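Local coordinates for aminotransferase, class V family protein (Trichomonas vaginalis, PDB 5F8V), which probably catalyses pyridoxal-phosphate-dependent amino-group transfer between O-phospho-L-serine and 2-oxoglutarate, a step of L-serine biosynthesis, at residues A[69-74]-A[211-216]; A[80-85]-A[195-200]; A[86-91]-A[231-236]; A[96-101]-A[148-153]. All blocks are in the same frame, centred on the assembly; numbering follows the deposited sequence.

In the fold
The four contacts lie in the large domain, on a seven-stranded mixed sheet and the helices against it. Contact 1 pairs the strands at one margin, and contact 4 pairs strands farther across the sheet; their centres are about 19 Å apart. Contact 2 packs helix 78-89 on the strand beside contact 1, where Ile213 N lies 2.7 Å from Ile196 O. Contact 3 joins the end of that helix to helix 233-238. Gln81 OE1 and Tyr233 OH, 2.6 Å apart, tie contacts 2 and 3. Tyr152 OH, 3.3 Å from Phe197 CZ, links contacts 4 and 2. Segment 195-200 ends two residues before Lys202, which carries the pyridoxal phosphate.

Contact 1. Residues A[69-74]-A[211-216]; sequences FNILFV and VVIIRK
Phe69 to Phe73 pair antiparallel with Val211 to Arg215 at one margin of the seven-stranded mixed sheet of the fold type I aminotransferase large domain. Strand 209-215 is the one that runs against the rest. The short axes approach to 4.5 Å at 163°. Four backbone bonds hold the pair, from Asn70 N to Ile214 O (2.8 Å), Leu72 N to Val212 O (2.7 Å) and the two reverse bonds from Ile214 N to Asn70 O and Val212 N to Leu72 O.

At the end of the pairing, Arg215 has its CG turned away from the backbone N (chi1 -158°). This places CG over one face of the Phe69 ring, 3.9 Å from its centroid and displaced toward the rim, in a CH-pi contact. The arginine chain then bends twice, and its guanidinium stands 82° from the ring. NH1 goes on to a salt bridge with Asp217. Phe73 CE1 meets Val211 CG2 at 3.7 Å on the same face of the sheet.

On the other face, Leu72 CD1 touches Ile214 CD1 at 3.8 Å, and Val74 CG2 touches Val212 CG2 at 3.7 Å. The extended Lys216 chain crosses the Asn70 side chain at about a right angle, with CE 3.3 Å from OD1; its NZ bonds to Glu67 O.

Ile71 and Phe73 rest on helix 46-63. Leu72 and Ile214 are covered by Tyr233 of helix 233-238, and Val74 and Val212 by Gln81 of helix 78-89. Strand 193-199 bonds to the far edge of strand 209-215.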
# COMPACT_ATOMS: atom_id res chain seq x y z
N PHE A 69 -5.98 2.85 -23.22
CA PHE A 69 -5.22 2.75 -21.97
C PHE A 69 -6.08 2.20 -20.84
O PHE A 69 -7.20 2.64 -20.66
CB PHE A 69 -4.67 4.11 -21.58
CG PHE A 69 -3.59 4.60 -22.47
CD1 PHE A 69 -2.25 4.50 -22.09
CD2 PHE A 69 -3.89 5.16 -23.71
CE1 PHE A 69 -1.24 4.96 -22.93
CE2 PHE A 69 -2.88 5.60 -24.55
CZ PHE A 69 -1.55 5.51 -24.16
N ASN A 70 -5.53 1.26 -20.08
CA ASN A 70 -6.09 0.84 -18.79
C ASN A 70 -5.61 1.77 -17.68
O ASN A 70 -4.50 2.31 -17.77
CB ASN A 70 -5.66 -0.58 -18.43
CG ASN A 70 -6.11 -1.61 -19.46
OD1 ASN A 70 -7.30 -1.81 -19.67
ND2 ASN A 70 -5.15 -2.27 -20.08
N ILE A 71 -6.43 1.94 -16.64
CA ILE A 71 -6.07 2.73 -15.46
C ILE A 71 -6.08 1.79 -14.26
O ILE A 71 -7.08 1.11 -14.01
CB ILE A 71 -7.04 3.91 -15.23
CG1 ILE A 71 -7.04 4.85 -16.46
CG2 ILE A 71 -6.65 4.70 -13.98
CD1 ILE A 71 -8.09 5.94 -16.42
N LEU A 72 -4.96 1.75 -13.52
CA LEU A 72 -4.86 0.92 -12.32
C LEU A 72 -4.64 1.76 -11.08
O LEU A 72 -3.93 2.75 -11.11
CB LEU A 72 -3.70 -0.08 -12.45
CG LEU A 72 -3.61 -0.98 -13.67
CD1 LEU A 72 -2.46 -1.95 -13.50
CD2 LEU A 72 -4.90 -1.74 -13.91
N PHE A 73 -5.27 1.35 -9.99
CA PHE A 73 -4.90 1.76 -8.64
C PHE A 73 -4.29 0.52 -8.02
O PHE A 73 -4.94 -0.53 -7.99
CB PHE A 73 -6.13 2.17 -7.83
CG PHE A 73 -6.79 3.41 -8.32
CD1 PHE A 73 -6.26 4.66 -8.02
CD2 PHE A 73 -7.96 3.35 -9.08
CE1 PHE A 73 -6.87 5.82 -8.47
CE2 PHE A 73 -8.58 4.51 -9.53
CZ PHE A 73 -8.03 5.75 -9.23
N VAL A 74 -3.06 0.63 -7.53
CA VAL A 74 -2.35 -0.51 -6.93
C VAL A 74 -1.76 -0.18 -5.56
O VAL A 74 -1.50 0.99 -5.25
CB VAL A 74 -1.24 -1.04 -7.86
CG1 VAL A 74 -1.88 -1.74 -9.05
CG2 VAL A 74 -0.29 0.07 -8.33
N VAL A 211 -0.91 5.09 -8.92
CA VAL A 211 -1.65 4.96 -10.16
C VAL A 211 -0.71 4.45 -11.23
O VAL A 211 0.41 4.95 -11.36
CB VAL A 211 -2.27 6.32 -10.59
CG1 VAL A 211 -2.62 6.35 -12.07
CG2 VAL A 211 -3.50 6.60 -9.74
N VAL A 212 -1.16 3.45 -11.99
CA VAL A 212 -0.43 2.98 -13.17
C VAL A 212 -1.39 3.04 -14.36
O VAL A 212 -2.49 2.49 -14.31
CB VAL A 212 0.13 1.55 -12.99
CG1 VAL A 212 1.15 1.24 -14.07
CG2 VAL A 212 0.77 1.38 -11.62
N ILE A 213 -0.97 3.75 -15.41
CA ILE A 213 -1.75 3.90 -16.63
C ILE A 213 -0.98 3.23 -17.75
O ILE A 213 0.17 3.61 -18.01
CB ILE A 213 -1.99 5.39 -16.96
CG1 ILE A 213 -2.89 6.01 -15.88
CG2 ILE A 213 -2.60 5.56 -18.35
CD1 ILE A 213 -3.08 7.51 -15.99
N ILE A 214 -1.59 2.23 -18.40
CA ILE A 214 -0.88 1.34 -19.34
C ILE A 214 -1.58 1.25 -20.69
O ILE A 214 -2.79 0.99 -20.74
CB ILE A 214 -0.75 -0.10 -18.77
CG1 ILE A 214 -0.18 -0.07 -17.35
CG2 ILE A 214 0.12 -0.96 -19.70
CD1 ILE A 214 -0.28 -1.39 -16.60
N ARG A 215 -0.82 1.43 -21.77
CA ARG A 215 -1.36 1.28 -23.13
C ARG A 215 -1.61 -0.22 -23.36
O ARG A 215 -0.74 -1.05 -23.08
CB ARG A 215 -0.37 1.83 -24.17
CG ARG A 215 -0.99 2.22 -25.51
CD ARG A 215 -0.07 1.89 -26.67
NE ARG A 215 1.03 2.82 -26.88
CZ ARG A 215 2.20 2.52 -27.45
NH1 ARG A 215 2.48 1.29 -27.89
NH2 ARG A 215 3.12 3.47 -27.57
N LYS A 216 -2.80 -0.57 -23.87
CA LYS A 216 -3.26 -1.98 -23.90
C LYS A 216 -2.37 -2.98 -24.65
O LYS A 216 -2.23 -4.12 -24.19
CB LYS A 216 -4.71 -2.07 -24.41
CG LYS A 216 -5.72 -1.64 -23.37
CD LYS A 216 -7.13 -1.54 -23.93
CE LYS A 216 -8.10 -1.17 -22.82
NZ LYS A 216 -9.44 -0.84 -23.35

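Contact 2. Residues A[80-85]-A[195-200]; sequences LQFSAI and CIFACA
Gln81, Phe82 and Ile85 pack on Phe197 and Cys195 in a helix-on-sheet contact of the fold type I large domain. Helix 78-89 packs on one face of the mixed sheet and runs nearly antiparallel to strand 193-199 (159°). The short axes are 10.1 Å apart. No hydrogen bond crosses, and all five residues are buried.

Phe197 is the centre of the contact. Its CB points toward the helix. With CG between the backbone N and the carbonyl carbon (chi1 73°), the ring lies against Gln81 and Phe82. Gln81 CB comes against this ring off-centre, 4.1 Å from the centroid, as a CH-pi contact; its nearest ring atom is CD2, at 3.7 Å. The Gln81 chain bends at its second torsion (chi2 -41°). Its amide therefore leads away from the strand, and OE1 is hydrogen-bonded to Tyr233 OH.

The rings of Phe82 and Phe197 meet rim to rim and not face to face. Phe82 CE1 and Phe197 CZ are 3.7 Å apart, each near the plane of the other ring, and the two side chains cross at about a right angle. Both also touch Asp177 of strand 174-177 and Tyr152 of strand 148-154.

On the back of the helix, Leu80 packs on Thr230 of the second subunit and Ser83 on Pro228 of that subunit. One turn along from Gln81, Ile85 points toward the strand and touches it with two atoms. Its CG1 is 4.4 Å from Phe197 CE1, and its CD1 touches Cys195 SG at 3.8 Å.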
# COMPACT_ATOMS: atom_id res chain seq x y z
N LEU A 80 8.20 0.25 -5.84
CA LEU A 80 7.70 -1.07 -6.24
C LEU A 80 7.43 -1.13 -7.75
O LEU A 80 7.69 -2.17 -8.38
CB LEU A 80 6.43 -1.44 -5.44
CG LEU A 80 5.96 -2.90 -5.58
CD1 LEU A 80 7.01 -3.88 -5.07
CD2 LEU A 80 4.64 -3.12 -4.86
N GLN A 81 6.94 -0.03 -8.33
CA GLN A 81 6.70 0.00 -9.78
C GLN A 81 8.02 0.02 -10.58
O GLN A 81 8.05 -0.52 -11.68
CB GLN A 81 5.79 1.17 -10.20
CG GLN A 81 4.54 1.41 -9.36
CD GLN A 81 3.82 0.14 -8.94
OE1 GLN A 81 3.62 -0.77 -9.74
NE2 GLN A 81 3.42 0.08 -7.67
N PHE A 82 9.10 0.57 -10.02
CA PHE A 82 10.43 0.43 -10.65
C PHE A 82 10.78 -1.05 -10.92
O PHE A 82 11.39 -1.38 -11.93
CB PHE A 82 11.58 1.00 -9.81
CG PHE A 82 11.48 2.47 -9.47
CD1 PHE A 82 10.59 3.34 -10.11
CD2 PHE A 82 12.36 3.01 -8.52
CE1 PHE A 82 10.55 4.68 -9.78
CE2 PHE A 82 12.32 4.35 -8.20
CZ PHE A 82 11.41 5.19 -8.82
N SER A 83 10.41 -1.92 -9.99
CA SER A 83 10.61 -3.36 -10.14
C SER A 83 9.63 -3.95 -11.15
O SER A 83 10.03 -4.72 -12.03
CB SER A 83 10.44 -4.07 -8.81
OG SER A 83 11.24 -3.47 -7.81
N ALA A 84 8.36 -3.58 -11.04
CA ALA A 84 7.30 -4.15 -11.88
C ALA A 84 7.43 -3.78 -13.35
O ALA A 84 7.07 -4.57 -14.21
CB ALA A 84 5.92 -3.76 -11.35
N ILE A 85 7.97 -2.60 -13.65
CA ILE A 85 8.09 -2.13 -15.04
C ILE A 85 8.84 -3.15 -15.94
O ILE A 85 8.27 -3.60 -16.94
CB ILE A 85 8.70 -0.70 -15.14
CG1 ILE A 85 7.73 0.37 -14.60
CG2 ILE A 85 9.14 -0.36 -16.56
CD1 ILE A 85 6.39 0.50 -15.29
N CYS A 195 3.59 3.50 -20.81
CA CYS A 195 3.14 3.47 -19.41
C CYS A 195 3.46 4.77 -18.67
O CYS A 195 4.53 5.34 -18.83
CB CYS A 195 3.78 2.29 -18.68
SG CYS A 195 3.36 2.15 -16.93
N ILE A 196 2.50 5.23 -17.87
CA ILE A 196 2.71 6.34 -16.94
C ILE A 196 2.36 5.82 -15.57
O ILE A 196 1.37 5.10 -15.41
CB ILE A 196 1.86 7.58 -17.30
CG1 ILE A 196 2.47 8.28 -18.51
CG2 ILE A 196 1.76 8.55 -16.14
CD1 ILE A 196 1.56 9.30 -19.17
N PHE A 197 3.16 6.20 -14.58
CA PHE A 197 2.84 5.88 -13.19
C PHE A 197 3.20 7.02 -12.24
O PHE A 197 4.03 7.88 -12.55
CB PHE A 197 3.49 4.55 -12.76
CG PHE A 197 4.97 4.62 -12.55
CD1 PHE A 197 5.84 4.58 -13.63
CD2 PHE A 197 5.50 4.69 -11.25
CE1 PHE A 197 7.21 4.63 -13.43
CE2 PHE A 197 6.88 4.75 -11.06
CZ PHE A 197 7.73 4.72 -12.14
N ALA A 198 2.54 6.99 -11.08
CA ALA A 198 2.71 7.99 -10.04
C ALA A 198 2.27 7.43 -8.70
O ALA A 198 1.17 6.90 -8.58
CB ALA A 198 1.89 9.23 -10.37
N CYS A 199 3.14 7.56 -7.69
CA CYS A 199 2.75 7.30 -6.31
C CYS A 199 1.84 8.43 -5.88
O CYS A 199 1.93 9.53 -6.41
CB CYS A 199 3.98 7.19 -5.42
SG CYS A 199 4.96 8.71 -5.31
N ALA A 200 0.91 8.16 -4.95
CA ALA A 200 -0.10 9.15 -4.57
C ALA A 200 0.39 10.32 -3.68
O ALA A 200 -0.22 11.39 -3.70
CB ALA A 200 -1.30 8.48 -3.91

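Contact 3. Residues A[86-91]-A[231-236]; sequences PFNFIG and MDYRIQ
Asn88, near the end of helix 78-89, is held by Met231, just before helix 233-238, and by Tyr233 and Arg234 in its first turn. This is the tight part of the contact. With Asn88 CG beside its own backbone N (chi1 -79°), the amide is turned so that OD1 faces Tyr233 N and ND2 faces Met231 O. ND2 donates to Met231 O over 2.8 Å, nearly straight and within the amide plane. Asn88 OD1 accepts from Tyr233 N and from Arg234 NH1, each at 2.9 Å. Arg234 NH2 meets a lone pair of Asn88 O, also at 2.9 Å, and donates to Arg221 O as well. The arginine thus grips the asparagine end-on, its guanidinium nearly coplanar with the amide (12°). Asn88 CG lies 3.4 Å from Tyr233 CD2, with amide and ring planes 22° apart.

Asp232 is the N-cap of helix 233-238. Its OD1 accepts from Arg234 N and forms a salt bridge with Arg234 NH1 at 2.8 Å. The two donors come from opposite faces of the carboxylate.

The rest is looser. Phe89 CZ meets Tyr233 CD2 obliquely at 3.9 Å. The Met231 side chain does not touch segment 86-91; it packs on Leu80 and Ala84 of the same helix and on Met231 of the second subunit. The solvent side is at Arg234, partly exposed although its guanidinium belongs to the tight network.

The chemistry leaves little doubt about the amide orientation, since ND2 also donates to Ala84 O. The Arg234 charge, balanced by Asp232, would probably polarise the side-chain carbonyl of Asn88.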
# COMPACT_ATOMS: atom_id res chain seq x y z
N PRO A 86 10.09 -3.51 -15.60
CA PRO A 86 10.78 -4.49 -16.45
C PRO A 86 10.14 -5.88 -16.47
O PRO A 86 10.10 -6.50 -17.53
CB PRO A 86 12.21 -4.52 -15.89
CG PRO A 86 12.12 -3.93 -14.52
CD PRO A 86 11.00 -2.94 -14.59
N PHE A 87 9.65 -6.37 -15.33
CA PHE A 87 8.89 -7.64 -15.30
C PHE A 87 7.80 -7.65 -16.36
O PHE A 87 7.66 -8.64 -17.08
CB PHE A 87 8.24 -7.90 -13.93
CG PHE A 87 9.13 -8.58 -12.95
CD1 PHE A 87 9.53 -9.90 -13.15
CD2 PHE A 87 9.57 -7.91 -11.80
CE1 PHE A 87 10.36 -10.53 -12.24
CE2 PHE A 87 10.39 -8.54 -10.89
CZ PHE A 87 10.79 -9.86 -11.11
N ASN A 88 7.08 -6.53 -16.47
CA ASN A 88 5.89 -6.41 -17.32
C ASN A 88 6.13 -6.03 -18.78
O ASN A 88 5.33 -6.41 -19.64
CB ASN A 88 4.91 -5.38 -16.71
CG ASN A 88 4.08 -5.96 -15.58
OD1 ASN A 88 3.03 -6.57 -15.81
ND2 ASN A 88 4.53 -5.76 -14.34
N PHE A 89 7.19 -5.27 -19.07
CA PHE A 89 7.32 -4.61 -20.39
C PHE A 89 8.60 -4.86 -21.20
O PHE A 89 8.72 -4.33 -22.31
CB PHE A 89 7.14 -3.09 -20.23
CG PHE A 89 5.83 -2.68 -19.62
CD1 PHE A 89 4.62 -3.06 -20.22
CD2 PHE A 89 5.79 -1.89 -18.47
CE1 PHE A 89 3.41 -2.67 -19.66
CE2 PHE A 89 4.58 -1.51 -17.92
CZ PHE A 89 3.39 -1.90 -18.52
N ILE A 90 9.54 -5.63 -20.67
CA ILE A 90 10.68 -6.07 -21.49
C ILE A 90 10.18 -6.92 -22.67
O ILE A 90 10.64 -6.75 -23.79
CB ILE A 90 11.73 -6.87 -20.66
CG1 ILE A 90 12.48 -5.90 -19.73
CG2 ILE A 90 12.72 -7.60 -21.57
CD1 ILE A 90 13.33 -6.58 -18.69
N GLY A 91 9.22 -7.80 -22.39
CA GLY A 91 8.74 -8.77 -23.37
C GLY A 91 9.88 -9.68 -23.80
O GLY A 91 10.61 -10.20 -22.96
N MET A 231 1.85 -8.11 -8.96
CA MET A 231 2.63 -7.14 -9.74
C MET A 231 2.59 -7.39 -11.25
O MET A 231 3.25 -6.66 -12.01
CB MET A 231 4.08 -7.14 -9.25
CG MET A 231 4.26 -6.72 -7.80
SD MET A 231 5.93 -6.96 -7.18
CE MET A 231 6.86 -5.90 -8.29
N ASP A 232 1.86 -8.42 -11.69
CA ASP A 232 1.59 -8.63 -13.11
C ASP A 232 0.39 -7.77 -13.44
O ASP A 232 -0.72 -8.03 -12.96
CB ASP A 232 1.30 -10.11 -13.39
CG ASP A 232 1.15 -10.43 -14.89
OD1 ASP A 232 0.93 -9.53 -15.73
OD2 ASP A 232 1.24 -11.63 -15.22
N TYR A 233 0.60 -6.73 -14.25
CA TYR A 233 -0.44 -5.75 -14.50
C TYR A 233 -1.64 -6.32 -15.28
O TYR A 233 -2.75 -5.81 -15.13
CB TYR A 233 0.12 -4.51 -15.21
CG TYR A 233 1.09 -3.65 -14.40
CD1 TYR A 233 0.81 -3.27 -13.08
CD2 TYR A 233 2.26 -3.18 -14.98
CE1 TYR A 233 1.70 -2.46 -12.36
CE2 TYR A 233 3.15 -2.38 -14.27
CZ TYR A 233 2.87 -2.02 -12.96
OH TYR A 233 3.77 -1.21 -12.28
N ARG A 234 -1.41 -7.36 -16.08
CA ARG A 234 -2.50 -8.12 -16.73
C ARG A 234 -3.47 -8.68 -15.70
O ARG A 234 -4.68 -8.57 -15.87
CB ARG A 234 -1.95 -9.30 -17.54
CG ARG A 234 -1.14 -8.88 -18.76
CD ARG A 234 -0.04 -9.87 -19.09
NE ARG A 234 1.02 -9.19 -19.84
CZ ARG A 234 1.93 -8.38 -19.31
NH1 ARG A 234 1.98 -8.15 -17.99
NH2 ARG A 234 2.83 -7.80 -20.10
N ILE A 235 -2.93 -9.27 -14.63
CA ILE A 235 -3.75 -9.80 -13.53
C ILE A 235 -4.58 -8.68 -12.88
O ILE A 235 -5.75 -8.89 -12.58
CB ILE A 235 -2.89 -10.61 -12.49
CG1 ILE A 235 -2.74 -12.07 -12.93
CG2 ILE A 235 -3.52 -10.62 -11.10
CD1 ILE A 235 -2.12 -12.27 -14.29
N GLN A 236 -3.98 -7.50 -12.68
CA GLN A 236 -4.71 -6.34 -12.14
C GLN A 236 -5.86 -5.92 -13.05
O GLN A 236 -6.99 -5.76 -12.59
CB GLN A 236 -3.77 -5.14 -11.92
CG GLN A 236 -2.74 -5.30 -10.81
CD GLN A 236 -3.36 -5.49 -9.43
OE1 GLN A 236 -4.50 -5.08 -9.17
NE2 GLN A 236 -2.60 -6.11 -8.54

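Contact 4. Residues A[96-101]-A[148-153]; sequences VDYLCT and AAYFYY
Asp97 and Tyr98 pair in parallel with Phe151 and Tyr152, within the parallel part of the fold type I aminotransferase sheet. Strand 95-98 lies between strands 148-154 and 121-124. The short axes are 4.6 Å apart at 22°.

The backbone bonds are those of a parallel pair. Asp97 N donates to Tyr150 O, Tyr152 N to Asp97 O at 2.7 Å, and Leu99 N to Tyr152 O.

The aromatic contacts form a cluster of Tyr98, Tyr150 and Tyr152. The Tyr150 ring turns its edge to the face of Tyr98, offset, with the planes at 78°. The Tyr98 and Tyr152 rings are nearly parallel but slid apart. Tyr152 CB lies over the Tyr98 face, and in return Tyr98 CE1 lies over the Tyr152 ring, 3.4 Å from CG. With CG between the backbone N and the carbonyl carbon (chi1 53°), the Tyr150 ring lies between Val96 CG1, over one face, and Tyr98, at its edge. Helix 78-89 packs on Tyr150 and Tyr152, and helix 103-115 on Tyr98 and Tyr152.

Of the apolar contacts, Val96 CG1 is 3.9 Å from the centroid of the Tyr150 ring. Leu99 CB meets CZ of the Phe151 ring, which is on the Asp97 face of the sheet, at 3.6 Å.

Polar side-chain bonds join the cluster and Asp97. Tyr150 OH donates to Tyr98 OH over 2.7 Å, inside the cluster. Asp97 OD1 bonds to Ser145 and Asn123. One water donates to Asp97 OD2 at 3.0 Å and, weakly, to Tyr150 O at 3.3 Å.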
# COMPACT_ATOMS: atom_id res chain seq x y z
N VAL A 96 16.73 -2.41 -22.84
CA VAL A 96 15.88 -1.36 -22.28
C VAL A 96 16.69 -0.08 -22.12
O VAL A 96 17.87 -0.13 -21.76
CB VAL A 96 15.27 -1.75 -20.92
CG1 VAL A 96 14.21 -2.83 -21.10
CG2 VAL A 96 16.34 -2.17 -19.91
N ASP A 97 16.05 1.06 -22.40
CA ASP A 97 16.70 2.37 -22.30
C ASP A 97 16.17 3.17 -21.11
O ASP A 97 14.95 3.33 -20.94
CB ASP A 97 16.54 3.14 -23.61
CG ASP A 97 17.55 2.70 -24.70
OD1 ASP A 97 18.62 2.15 -24.37
OD2 ASP A 97 17.28 2.91 -25.91
N TYR A 98 17.11 3.67 -20.30
CA TYR A 98 16.84 4.53 -19.14
C TYR A 98 17.58 5.85 -19.32
O TYR A 98 18.80 5.85 -19.49
CB TYR A 98 17.29 3.83 -17.85
CG TYR A 98 16.32 2.76 -17.39
CD1 TYR A 98 15.40 3.03 -16.39
CD2 TYR A 98 16.31 1.49 -17.97
CE1 TYR A 98 14.49 2.08 -15.96
CE2 TYR A 98 15.40 0.52 -17.55
CZ TYR A 98 14.50 0.82 -16.55
OH TYR A 98 13.59 -0.10 -16.11
N LEU A 99 16.85 6.96 -19.33
CA LEU A 99 17.47 8.29 -19.29
C LEU A 99 17.47 8.74 -17.84
O LEU A 99 16.40 8.92 -17.24
CB LEU A 99 16.72 9.29 -20.17
CG LEU A 99 17.21 10.75 -20.09
CD1 LEU A 99 18.52 10.94 -20.82
CD2 LEU A 99 16.16 11.71 -20.62
N CYS A 100 18.66 8.92 -17.28
CA CYS A 100 18.82 9.28 -15.87
C CYS A 100 19.14 10.76 -15.76
O CYS A 100 20.27 11.18 -16.02
CB CYS A 100 19.92 8.43 -15.24
SG CYS A 100 19.62 6.64 -15.32
N THR A 101 18.14 11.56 -15.40
CA THR A 101 18.30 13.00 -15.24
C THR A 101 18.49 13.43 -13.79
O THR A 101 18.78 14.59 -13.52
CB THR A 101 17.10 13.75 -15.82
OG1 THR A 101 15.90 13.28 -15.19
CG2 THR A 101 17.01 13.54 -17.34
N ALA A 148 15.13 -1.80 -28.22
CA ALA A 148 14.71 -1.33 -26.90
C ALA A 148 13.22 -1.59 -26.65
O ALA A 148 12.38 -1.23 -27.47
CB ALA A 148 15.03 0.14 -26.72
N ALA A 149 12.91 -2.21 -25.52
CA ALA A 149 11.54 -2.51 -25.13
C ALA A 149 10.77 -1.24 -24.77
O ALA A 149 9.55 -1.16 -24.96
CB ALA A 149 11.52 -3.48 -23.95
N TYR A 150 11.50 -0.27 -24.23
CA TYR A 150 10.94 1.01 -23.84
C TYR A 150 12.05 2.03 -23.59
O TYR A 150 13.24 1.68 -23.54
CB TYR A 150 10.04 0.86 -22.60
CG TYR A 150 10.67 0.18 -21.39
CD1 TYR A 150 10.33 -1.13 -21.04
CD2 TYR A 150 11.58 0.86 -20.57
CE1 TYR A 150 10.90 -1.75 -19.93
CE2 TYR A 150 12.15 0.26 -19.47
CZ TYR A 150 11.80 -1.04 -19.14
OH TYR A 150 12.37 -1.63 -18.04
N PHE A 151 11.63 3.29 -23.45
CA PHE A 151 12.48 4.40 -23.06
C PHE A 151 11.92 4.92 -21.74
O PHE A 151 10.83 5.49 -21.71
CB PHE A 151 12.45 5.50 -24.12
CG PHE A 151 13.33 6.68 -23.82
CD1 PHE A 151 14.61 6.76 -24.37
CD2 PHE A 151 12.88 7.72 -23.01
CE1 PHE A 151 15.42 7.85 -24.10
CE2 PHE A 151 13.69 8.80 -22.73
CZ PHE A 151 14.96 8.87 -23.28
N TYR A 152 12.65 4.68 -20.65
CA TYR A 152 12.20 5.06 -19.31
C TYR A 152 12.80 6.40 -18.92
O TYR A 152 13.98 6.64 -19.15
CB TYR A 152 12.61 4.00 -18.29
CG TYR A 152 12.15 4.31 -16.88
CD1 TYR A 152 12.82 5.26 -16.09
CD2 TYR A 152 11.04 3.67 -16.33
CE1 TYR A 152 12.39 5.55 -14.81
CE2 TYR A 152 10.61 3.95 -15.05
CZ TYR A 152 11.29 4.89 -14.30
OH TYR A 152 10.87 5.18 -13.04
N TYR A 153 11.98 7.27 -18.32
CA TYR A 153 12.47 8.54 -17.77
C TYR A 153 11.55 9.13 -16.72
O TYR A 153 10.39 8.75 -16.61
CB TYR A 153 12.71 9.57 -18.88
CG TYR A 153 11.51 10.39 -19.30
CD1 TYR A 153 10.54 9.86 -20.16
CD2 TYR A 153 11.36 11.71 -18.89
CE1 TYR A 153 9.45 10.62 -20.57
CE2 TYR A 153 10.28 12.47 -19.30
CZ TYR A 153 9.32 11.92 -20.14
OH TYR A 153 8.25 12.69 -20.54
O HOH W 1 14.33 3.40 -26.10